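Local coordinates for protein cytochrome c, putative (Geobacter sulfurreducens, PDB 2CZS) that probably carries electrons, as a c-type cytochrome that holds two covalently attached hemes, at residues K30-L33 / D34-C37; P62-C65 / L66-H69. One frame throughout, in Å; residues are numbered along the deposited sequence.

Contact 1: residues K30-L33 / D34-C37; sequences KLDL and DRQC. With NA (sodium ion), chain E; HEM (protoporphyrin IX containing Fe), chain F.
Asp-34 turns its carboxylate back over the first turn of helix 30-37, while its backbone N gives a fairly straight bond (158°) to Lys-30 O, 2.8 Å away. Its OD2 comes within 3.0 Å of the same Lys-30 O, a meeting of two acceptors; OD2 binds a sodium ion at 2.9 Å, which probably eases the clash of the two electron-rich oxygens. The other oxygen, OD1, is satisfied from the next helix by the backbone N of Leu-66. One residue on, Arg-35 N bonds to Leu-31 O at 3.2 Å. The helix carries the chain into the CXXCH heme-attachment motif that starts at Cys-37, whose SG is in thioether linkage to heme CAB; Cys-40 and the iron ligand His-41 complete the motif. Toward Cys-37 the bonds are weaker: Leu-33 O receives weak bonds from both Gln-36 N and Cys-37 N. Asp-32 O has two weak donors as well, Arg-35 N and the side-chain amide NE2 of Gln-36, which reaches it at 3.3 Å. The Arg-35 chain, extended from CG to NE, lies alongside Asp-32 and points the same way. There OD1 of Asp-32 meets the guanidinium at its edge, making a long salt bridge of 3.5 Å to NE, with carboxylate and guanidinium planes 39° apart.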
loop_
_atom_site.group_PDB
_atom_site.type_symbol
_atom_site.label_atom_id
_atom_site.label_comp_id
_atom_site.label_asym_id
_atom_site.label_seq_id
_atom_site.Cartn_x
_atom_site.Cartn_y
_atom_site.Cartn_z
ATOM N N LYS A 30 -5.549 -1.790 8.586
ATOM C CA LYS A 30 -5.135 -1.701 7.194
ATOM C C LYS A 30 -5.640 -0.464 6.447
ATOM O O LYS A 30 -4.935 0.045 5.608
ATOM C CB LYS A 30 -5.481 -2.983 6.442
ATOM C CG LYS A 30 -4.664 -4.202 6.900
ATOM C CD LYS A 30 -5.215 -5.477 6.280
ATOM C CE LYS A 30 -4.251 -6.663 6.464
ATOM N NZ LYS A 30 -2.977 -6.487 5.691
ATOM N N LEU A 31 -6.829 0.053 6.774
ATOM C CA LEU A 31 -7.282 1.288 6.141
ATOM C C LEU A 31 -6.400 2.480 6.542
ATOM O O LEU A 31 -6.030 3.297 5.698
ATOM C CB LEU A 31 -8.757 1.592 6.448
ATOM C CG LEU A 31 -9.842 0.869 5.650
ATOM C CD1 LEU A 31 -11.173 1.443 6.102
ATOM C CD2 LEU A 31 -9.686 1.008 4.118
ATOM N N ASP A 32 -6.039 2.569 7.820
ATOM C CA ASP A 32 -5.143 3.654 8.264
ATOM C C ASP A 32 -3.781 3.571 7.574
ATOM O O ASP A 32 -3.217 4.583 7.152
ATOM C CB ASP A 32 -4.974 3.660 9.774
ATOM C CG ASP A 32 -6.234 4.047 10.487
ATOM O OD1 ASP A 32 -7.064 4.738 9.867
ATOM O OD2 ASP A 32 -6.412 3.621 11.647
ATOM N N LEU A 33 -3.268 2.344 7.443
ATOM C CA LEU A 33 -2.029 2.137 6.709
ATOM C C LEU A 33 -2.156 2.484 5.243
ATOM O O LEU A 33 -1.272 3.151 4.679
ATOM C CB LEU A 33 -1.518 0.717 6.918
ATOM C CG LEU A 33 -1.153 0.433 8.374
ATOM C CD1 LEU A 33 -0.817 -1.037 8.552
ATOM C CD2 LEU A 33 -0.002 1.302 8.865
ATOM N N ASP A 34 -3.248 2.077 4.598
ATOM C CA ASP A 34 -3.469 2.374 3.207
ATOM C C ASP A 34 -3.388 3.887 2.930
ATOM O O ASP A 34 -2.896 4.305 1.895
ATOM C CB ASP A 34 -4.851 1.916 2.766
ATOM C CG ASP A 34 -5.028 0.429 2.710
ATOM O OD1 ASP A 34 -4.082 -0.318 2.421
ATOM O OD2 ASP A 34 -6.183 0.005 2.876
ATOM N N ARG A 35 -3.892 4.707 3.859
ATOM C CA ARG A 35 -3.899 6.156 3.662
ATOM C C ARG A 35 -2.467 6.652 3.579
ATOM O O ARG A 35 -2.197 7.585 2.826
ATOM C CB ARG A 35 -4.640 6.884 4.805
ATOM C CG ARG A 35 -5.956 6.231 5.257
ATOM C CD ARG A 35 -6.574 6.829 6.565
ATOM N NE ARG A 35 -7.940 6.330 6.833
ATOM C CZ ARG A 35 -8.974 6.653 6.062
ATOM N NH1 ARG A 35 -8.767 7.444 5.024
ATOM N NH2 ARG A 35 -10.189 6.195 6.303
ATOM N N GLN A 36 -1.552 6.045 4.362
ATOM C CA GLN A 36 -0.137 6.446 4.352
ATOM C C GLN A 36 0.610 6.052 3.079
ATOM O O GLN A 36 1.585 6.703 2.707
ATOM C CB GLN A 36 0.611 5.942 5.601
ATOM C CG GLN A 36 0.075 6.527 6.926
ATOM C CD GLN A 36 0.404 5.683 8.147
ATOM O OE1 GLN A 36 1.530 5.256 8.343
ATOM N NE2 GLN A 36 -0.591 5.467 8.993
ATOM N N CYS A 37 0.138 5.038 2.360
ATOM C CA CYS A 37 0.810 4.632 1.095
ATOM C C CYS A 37 0.833 5.716 -0.004
ATOM O O CYS A 37 1.755 5.721 -0.817
ATOM C CB CYS A 37 0.212 3.362 0.499
ATOM S SG CYS A 37 -0.170 2.060 1.672
HETATM NA NA NA E . -7.077 -2.778 2.891
HETATM C CHA HEM F . 7.038 -0.342 -4.369
HETATM C CHB HEM F . 3.081 -1.137 -1.786
HETATM C CHC HEM F . 4.101 2.718 0.960
HETATM C CHD HEM F . 7.945 3.661 -1.786
HETATM C C1A HEM F . 5.881 -0.888 -3.923
HETATM C C2A HEM F . 5.235 -2.016 -4.534
HETATM C C3A HEM F . 4.129 -2.225 -3.812
HETATM C C4A HEM F . 4.071 -1.244 -2.748
HETATM C CMA HEM F . 3.064 -3.315 -4.018
HETATM C CAA HEM F . 5.742 -2.762 -5.799
HETATM C CBA HEM F . 6.813 -3.772 -5.436
HETATM C CGA HEM F . 7.239 -4.613 -6.616
HETATM O O1A HEM F . 7.157 -4.188 -7.803
HETATM O O2A HEM F . 7.653 -5.759 -6.322
HETATM C C1B HEM F . 3.028 -0.185 -0.803
HETATM C C2B HEM F . 1.999 -0.094 0.203
HETATM C C3B HEM F . 2.278 0.969 0.993
HETATM C C4B HEM F . 3.485 1.603 0.491
HETATM C CMB HEM F . 0.828 -1.107 0.276
HETATM C CAB HEM F . 1.504 1.459 2.235
HETATM C CBB HEM F . 1.308 0.589 3.282
HETATM C C1C HEM F . 5.192 3.334 0.377
HETATM C C2C HEM F . 5.731 4.610 0.853
HETATM C C3C HEM F . 6.822 4.864 0.081
HETATM C C4C HEM F . 6.959 3.770 -0.842
HETATM C CMC HEM F . 5.133 5.483 1.971
HETATM C CAC HEM F . 7.789 6.069 0.145
HETATM C CBC HEM F . 8.602 6.171 1.204
HETATM C C1D HEM F . 8.106 2.652 -2.691
HETATM C C2D HEM F . 9.194 2.481 -3.639
HETATM C C3D HEM F . 8.890 1.251 -4.456
HETATM C C4D HEM F . 7.647 0.774 -3.917
HETATM C CMD HEM F . 10.436 3.370 -3.823
HETATM C CAD HEM F . 9.768 0.628 -5.572
HETATM C CBD HEM F . 10.321 -0.738 -5.165
HETATM C CGD HEM F . 11.028 -0.634 -3.849
HETATM O O1D HEM F . 12.179 -0.140 -3.853
HETATM O O2D HEM F . 10.449 -1.034 -2.806
HETATM N NA HEM F . 5.164 -0.420 -2.863
HETATM N NB HEM F . 3.913 0.879 -0.602
HETATM N NC HEM F . 5.949 2.848 -0.646
HETATM N ND HEM F . 7.208 1.632 -2.907
HETATM FE FE HEM F . 5.537 1.227 -1.724
#

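Contact 2: residues P62-C65 / L66-H69; sequences PMRC and LFCH. With HEM (protoporphyrin IX containing Fe), chain G; SO4 (sulfate ion), chain D.
The guanidinium of Arg-64 lies flat over one face of the Phe-67 ring, its plane 22° from that of the ring, in a cation-pi stack with CZ 3.9 Å from the ring centroid. NH2 sits closest, 3.2 Å from CD1. At the guanidinium's edge, a sulfate probably left from the crystallisation liquor takes a weak hydrogen bond from NH1 through its O3, while its O4 approaches the Phe-67 ring obliquely. The bend at chi3 of Arg-64 (62°) brings the charged group back over the ring. The imidazole of His-69 stands with its edge to the heme, NE2 2.0 Å from the iron, and His-54 supplies the other axial ligand. ND1 is hydrogen-bonded to Lys-9 O, which helps fix the ring's rotation.

This is the CXXCH motif of a c-type heme: Cys-65 SG is bonded to CAB and Cys-68 SG to CAC, with Leu-66 and Phe-67 between them. A short helical turn sets the histidine, His-69 N reaching Cys-65 O at 2.8 Å (159°), and Phe-67 N bonds to Arg-64 O at 3.1 Å. Met-63 lays its sulfur on the heme face across from His-69, SD 3.4 Å from CHC, and also touches His-54. With an alanine in its place the sulfur contact to CHC is gone, and a gap would probably open over that edge of the heme and beside His-54.

Helix 30-37 flanks the motif, with Asp-34 and Cys-37 against Cys-65, Leu-33 against Leu-66 and Arg-35 against Pro-62; in this chain without strands, the loop residues Val-11 and Phe-71 also touch Leu-66.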
loop_
_atom_site.group_PDB
_atom_site.type_symbol
_atom_site.label_atom_id
_atom_site.label_comp_id
_atom_site.label_asym_id
_atom_site.label_seq_id
_atom_site.Cartn_x
_atom_site.Cartn_y
_atom_site.Cartn_z
ATOM N N PRO A 62 -9.963 5.292 1.347
ATOM C CA PRO A 62 -8.756 5.169 0.543
ATOM C C PRO A 62 -8.794 3.949 -0.394
ATOM O O PRO A 62 -9.539 2.991 -0.155
ATOM C CB PRO A 62 -7.661 4.985 1.594
ATOM C CG PRO A 62 -8.353 4.323 2.729
ATOM C CD PRO A 62 -9.742 4.891 2.746
ATOM N N MET A 63 -7.995 4.004 -1.459
ATOM C CA MET A 63 -7.727 2.794 -2.257
ATOM C C MET A 63 -7.146 1.726 -1.332
ATOM O O MET A 63 -6.213 1.995 -0.557
ATOM C CB MET A 63 -6.777 3.078 -3.392
ATOM C CG MET A 63 -6.882 2.073 -4.534
ATOM S SD MET A 63 -5.498 2.215 -5.659
ATOM C CE MET A 63 -5.767 3.854 -6.362
ATOM N N ARG A 64 -7.696 0.520 -1.414
ATOM C CA ARG A 64 -7.407 -0.495 -0.391
ATOM C C ARG A 64 -6.119 -1.261 -0.777
ATOM O O ARG A 64 -6.182 -2.425 -1.214
ATOM C CB ARG A 64 -8.593 -1.464 -0.192
ATOM C CG ARG A 64 -9.845 -0.867 0.435
ATOM C CD ARG A 64 -10.901 -1.951 0.654
ATOM N NE ARG A 64 -10.463 -2.992 1.581
ATOM C CZ ARG A 64 -10.996 -4.217 1.665
ATOM N NH1 ARG A 64 -11.989 -4.589 0.861
ATOM N NH2 ARG A 64 -10.524 -5.088 2.548
ATOM N N CYS A 65 -4.971 -0.608 -0.595
ATOM C CA CYS A 65 -3.716 -1.203 -1.091
ATOM C C CYS A 65 -3.511 -2.610 -0.555
ATOM O O CYS A 65 -3.150 -3.545 -1.303
ATOM C CB CYS A 65 -2.514 -0.374 -0.672
ATOM S SG CYS A 65 -2.637 1.384 -1.001
ATOM N N LEU A 66 -3.693 -2.746 0.753
ATOM C CA LEU A 66 -3.309 -3.932 1.494
ATOM C C LEU A 66 -4.260 -5.064 1.283
ATOM O O LEU A 66 -3.995 -6.168 1.729
ATOM C CB LEU A 66 -3.081 -3.630 2.978
ATOM C CG LEU A 66 -1.849 -2.735 3.200
ATOM C CD1 LEU A 66 -1.852 -2.255 4.656
ATOM C CD2 LEU A 66 -0.523 -3.468 2.844
ATOM N N PHE A 67 -5.341 -4.795 0.564
ATOM C CA PHE A 67 -6.316 -5.826 0.264
ATOM C C PHE A 67 -5.771 -6.655 -0.898
ATOM O O PHE A 67 -5.907 -7.900 -0.901
ATOM C CB PHE A 67 -7.659 -5.197 -0.080
ATOM C CG PHE A 67 -8.723 -6.192 -0.346
ATOM C CD1 PHE A 67 -9.024 -7.157 0.598
ATOM C CD2 PHE A 67 -9.431 -6.160 -1.538
ATOM C CE1 PHE A 67 -10.021 -8.099 0.364
ATOM C CE2 PHE A 67 -10.439 -7.104 -1.780
ATOM C CZ PHE A 67 -10.721 -8.069 -0.837
ATOM N N CYS A 68 -5.150 -5.980 -1.867
ATOM C CA CYS A 68 -4.553 -6.675 -3.015
ATOM C C CYS A 68 -3.075 -6.953 -2.867
ATOM O O CYS A 68 -2.579 -7.938 -3.416
ATOM C CB CYS A 68 -4.780 -5.884 -4.281
ATOM S SG CYS A 68 -6.537 -5.572 -4.530
ATOM N N HIS A 69 -2.360 -6.072 -2.175
ATOM C CA HIS A 69 -0.912 -6.219 -2.000
ATOM C C HIS A 69 -0.648 -6.626 -0.555
ATOM O O HIS A 69 -0.650 -5.795 0.356
ATOM C CB HIS A 69 -0.128 -4.938 -2.345
ATOM C CG HIS A 69 -0.328 -4.442 -3.733
ATOM N ND1 HIS A 69 0.285 -5.008 -4.847
ATOM C CD2 HIS A 69 -1.073 -3.413 -4.188
ATOM C CE1 HIS A 69 -0.078 -4.318 -5.918
ATOM N NE2 HIS A 69 -0.889 -3.343 -5.543
HETATM C CHA HEM G . 0.411 -2.863 -9.553
HETATM C CHB HEM G . 0.817 -0.328 -5.491
HETATM C CHC HEM G . -3.899 -0.606 -4.753
HETATM C CHD HEM G . -3.759 -4.517 -7.658
HETATM C C1A HEM G . 0.949 -2.067 -8.580
HETATM C C2A HEM G . 2.274 -1.490 -8.536
HETATM C C3A HEM G . 2.362 -0.772 -7.410
HETATM C C4A HEM G . 1.103 -0.897 -6.709
HETATM C CMA HEM G . 3.578 0.025 -6.899
HETATM C CAA HEM G . 3.354 -1.686 -9.640
HETATM C CBA HEM G . 4.036 -3.036 -9.453
HETATM C CGA HEM G . 5.275 -3.158 -10.326
HETATM O O1A HEM G . 6.069 -2.176 -10.420
HETATM O O2A HEM G . 5.481 -4.251 -10.931
HETATM C C1B HEM G . -0.405 -0.108 -4.944
HETATM C C2B HEM G . -0.712 0.817 -3.863
HETATM C C3B HEM G . -2.041 0.732 -3.686
HETATM C C4B HEM G . -2.597 -0.208 -4.620
HETATM C CMB HEM G . 0.315 1.667 -3.075
HETATM C CAB HEM G . -2.930 1.550 -2.708
HETATM C CBB HEM G . -2.912 2.892 -3.011
HETATM C C1C HEM G . -4.293 -1.748 -5.416
HETATM C C2C HEM G . -5.568 -2.411 -5.343
HETATM C C3C HEM G . -5.536 -3.489 -6.121
HETATM C C4C HEM G . -4.211 -3.565 -6.748
HETATM C CMC HEM G . -6.714 -1.902 -4.432
HETATM C CAC HEM G . -6.657 -4.512 -6.377
HETATM C CBC HEM G . -7.927 -4.112 -6.556
HETATM C C1D HEM G . -2.643 -4.431 -8.467
HETATM C C2D HEM G . -2.322 -5.326 -9.574
HETATM C C3D HEM G . -1.035 -4.811 -10.182
HETATM C C4D HEM G . -0.687 -3.658 -9.393
HETATM C CMD HEM G . -3.108 -6.566 -10.061
HETATM C CAD HEM G . -0.251 -5.427 -11.360
HETATM C CBD HEM G . 0.453 -6.666 -10.795
HETATM C CGD HEM G . 1.531 -6.274 -9.813
HETATM O O1D HEM G . 2.538 -5.656 -10.266
HETATM O O2D HEM G . 1.377 -6.567 -8.589
HETATM N NA HEM G . 0.271 -1.672 -7.444
HETATM N NB HEM G . -1.567 -0.682 -5.403
HETATM N NC HEM G . -3.502 -2.484 -6.301
HETATM N ND HEM G . -1.662 -3.477 -8.396
HETATM FE FE HEM G . -1.662 -2.063 -6.883
HETATM S S SO4 D . -13.947 -8.227 1.866
HETATM O O1 SO4 D . -14.823 -8.077 3.030
HETATM O O2 SO4 D . -14.273 -9.501 1.232
HETATM O O3 SO4 D . -14.160 -7.097 0.949
HETATM O O4 SO4 D . -12.540 -8.233 2.272
#

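How the contacts relate
Contact 1 comes first along the chain and closes before contact 2 opens, yet the two lie about 8 Å apart between centres. Contact 1 is helix 30-37; contact 2 is the loop and short helix 65-68, the next helix in sequence, so the intervening chain leaves and returns. They touch through Asp-34 against Arg-64, Cys-65 and Leu-66. Each carries the first cysteine of a separate heme-binding motif, and the side chains of Cys-37 and Cys-65 are about 4 Å apart at their nearest atoms. The two attachment sites are thus brought side by side, an arrangement consistent with electron exchange between the hemes.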